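Local atomic coordinates of putative glycoside hydrolase (Parabacteroides distasonis ATCC 8503, PDB entry 3GYC), a protein that probably hydrolyses glycosidic bonds in carbohydrates, as a putative cellulase-like glycoside hydrolase. Residues Lys102-Asp107 with Asp147-Thr152. Residues are numbered along the deposited sequence; the frame is centred on the assembly and turned at random.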
loop_
_atom_site.group_PDB
_atom_site.type_symbol
_atom_site.label_atom_id
_atom_site.label_comp_id
_atom_site.label_asym_id
_atom_site.label_seq_id
_atom_site.Cartn_x
_atom_site.Cartn_y
_atom_site.Cartn_z
ATOM N N LYS A 102 -9.489 -9.761 14.846
ATOM C CA LYS A 102 -9.089 -11.037 14.250
ATOM C C LYS A 102 -7.591 -11.013 13.905
ATOM O O LYS A 102 -6.899 -12.050 14.063
ATOM C CB LYS A 102 -9.944 -11.398 13.026
ATOM C CG LYS A 102 -11.416 -11.647 13.373
ATOM C CD LYS A 102 -12.228 -11.987 12.121
ATOM C CE LYS A 102 -13.767 -12.078 12.456
ATOM N NZ LYS A 102 -14.184 -13.137 13.387
ATOM N N CYS A 103 -7.096 -9.852 13.483
ATOM C CA CYS A 103 -5.661 -9.669 13.274
ATOM C C CYS A 103 -4.884 -9.830 14.566
ATOM O O CYS A 103 -3.918 -10.606 14.622
ATOM C CB CYS A 103 -5.354 -8.316 12.620
ATOM S SG CYS A 103 -5.973 -8.250 10.922
ATOM N N LYS A 104 -5.356 -9.188 15.636
ATOM C CA LYS A 104 -4.688 -9.245 16.940
ATOM C C LYS A 104 -4.581 -10.657 17.459
ATOM O O LYS A 104 -3.562 -11.041 18.018
ATOM C CB LYS A 104 -5.434 -8.391 17.954
ATOM C CG LYS A 104 -4.833 -8.358 19.328
ATOM C CD LYS A 104 -5.597 -7.354 20.175
ATOM C CE LYS A 104 -5.011 -7.207 21.566
ATOM N NZ LYS A 104 -5.134 -8.493 22.316
ATOM N N GLU A 105 -5.653 -11.407 17.310
ATOM C CA GLU A 105 -5.732 -12.780 17.759
ATOM C C GLU A 105 -4.638 -13.633 17.136
ATOM O O GLU A 105 -4.199 -14.558 17.752
ATOM C CB GLU A 105 -7.103 -13.369 17.370
ATOM C CG GLU A 105 -7.262 -14.844 17.608
ATOM N N ARG A 106 -4.214 -13.275 15.930
ATOM C CA ARG A 106 -3.234 -14.019 15.154
ATOM C C ARG A 106 -1.877 -13.311 15.075
ATOM O O ARG A 106 -1.047 -13.679 14.263
ATOM C CB ARG A 106 -3.786 -14.222 13.741
ATOM C CG ARG A 106 -5.081 -15.034 13.628
ATOM C CD ARG A 106 -5.694 -14.982 12.194
ATOM N NE ARG A 106 -6.817 -15.907 12.064
ATOM C CZ ARG A 106 -8.009 -15.709 12.617
ATOM N NH1 ARG A 106 -8.268 -14.611 13.331
ATOM N NH2 ARG A 106 -8.958 -16.603 12.466
ATOM N N ASP A 107 -1.645 -12.318 15.930
ATOM C CA ASP A 107 -0.408 -11.495 15.898
ATOM C C ASP A 107 -0.096 -10.933 14.515
ATOM O O ASP A 107 1.041 -10.980 14.072
ATOM C CB ASP A 107 0.841 -12.236 16.440
ATOM C CG ASP A 107 2.128 -11.332 16.430
ATOM O OD1 ASP A 107 2.018 -10.057 16.539
ATOM O OD2 ASP A 107 3.259 -11.880 16.292
ATOM N N ASP A 147 -11.814 0.151 21.541
ATOM C CA ASP A 147 -11.834 -1.295 21.762
ATOM C C ASP A 147 -10.460 -1.847 22.106
ATOM O O ASP A 147 -10.239 -3.045 22.025
ATOM C CB ASP A 147 -12.458 -2.034 20.558
ATOM C CG ASP A 147 -13.995 -1.911 20.512
ATOM O OD1 ASP A 147 -14.618 -1.661 21.575
ATOM O OD2 ASP A 147 -14.591 -2.081 19.426
ATOM N N GLY A 148 -9.543 -0.971 22.497
ATOM C CA GLY A 148 -8.194 -1.358 22.923
ATOM C C GLY A 148 -7.342 -2.049 21.850
ATOM O O GLY A 148 -6.598 -2.988 22.169
ATOM N N LEU A 149 -7.433 -1.585 20.607
ATOM C CA LEU A 149 -6.749 -2.212 19.479
ATOM C C LEU A 149 -5.639 -1.373 18.907
ATOM O O LEU A 149 -5.122 -1.731 17.894
ATOM C CB LEU A 149 -7.742 -2.504 18.321
ATOM C CG LEU A 149 -8.824 -3.555 18.645
ATOM C CD1 LEU A 149 -10.100 -3.385 17.807
ATOM C CD2 LEU A 149 -8.207 -4.999 18.543
ATOM N N LEU A 150 -5.222 -0.286 19.557
ATOM C CA LEU A 150 -4.231 0.590 18.924
ATOM C C LEU A 150 -2.869 -0.099 18.758
ATOM O O LEU A 150 -2.158 0.179 17.805
ATOM C CB LEU A 150 -4.099 1.891 19.697
ATOM C CG LEU A 150 -3.652 3.128 18.929
ATOM C CD1 LEU A 150 -4.416 3.240 17.621
ATOM C CD2 LEU A 150 -3.835 4.395 19.828
ATOM N N ASP A 151 -2.517 -1.003 19.672
ATOM C CA ASP A 151 -1.241 -1.729 19.563
ATOM C C ASP A 151 -1.168 -2.676 18.364
ATOM O O ASP A 151 -0.081 -3.126 18.006
ATOM C CB ASP A 151 -0.947 -2.486 20.843
ATOM C CG ASP A 151 -0.760 -1.547 22.017
ATOM O OD1 ASP A 151 -0.116 -0.481 21.811
ATOM O OD2 ASP A 151 -1.286 -1.852 23.129
ATOM N N THR A 152 -2.300 -2.945 17.724
ATOM C CA THR A 152 -2.326 -3.750 16.491
ATOM C C THR A 152 -1.940 -2.919 15.264
ATOM O O THR A 152 -1.587 -3.470 14.249
ATOM C CB THR A 152 -3.721 -4.364 16.316
ATOM O OG1 THR A 152 -3.906 -5.379 17.316
ATOM C CG2 THR A 152 -3.920 -4.944 14.929
#
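K104 lays the carbon part of its side chain against T152 and L149, and this van der Waals packing carries most of the contact; no hydrogen bond or salt bridge joins the two segments. K104 CB sits 3.4 Å from T152 OG1, and CG and CD pass the same hydroxyl oxygen at slightly longer range, the two side chains crossing at about a right angle. With CG anti to the backbone N (chi1 -179°) and the chain extended as far as CE, the lysine runs on to L149, where CD meets the methyl CD2 at 3.9 Å. Only the last torsion bends, and the amino end leads away from the loop. Deeper in, C103 CB faces the other branch of the threonine, lying 4.3 Å from T152 CG2. T152 thus turns its hydroxyl to K104 and its methyl to C103. L149 also packs on L100 and S101, about one turn before K104 in helix 95-105, and on I144 of helix 130-146.

Hydrogen bonds act within each segment. T152 N bonds to L149 O at 3.1 Å, closing the short 3-10 turn that presents the threonine. In 102-107 a Schellman motif ends helix 95-105, with I108 N on C103 O, D107 N on K104 O at 3.1 Å and positive-phi D107 as C-prime residue. R106 NH1 bonds back to K102 O at 3.0 Å, the oxygen lying in the guanidinium plane, while salt bridges to D40 and D44 tie this arginine to helix 39-48.

T152 pairs through its backbone with V110 of the neighbouring parallel strand. The contact therefore belongs to the outer layer of a TIM barrel, beside adjacent parallel strands 109-113 and 153-157: the C-terminal end of helix 95-105 packs against the loop leading from helix 130-146 into strand 153-157.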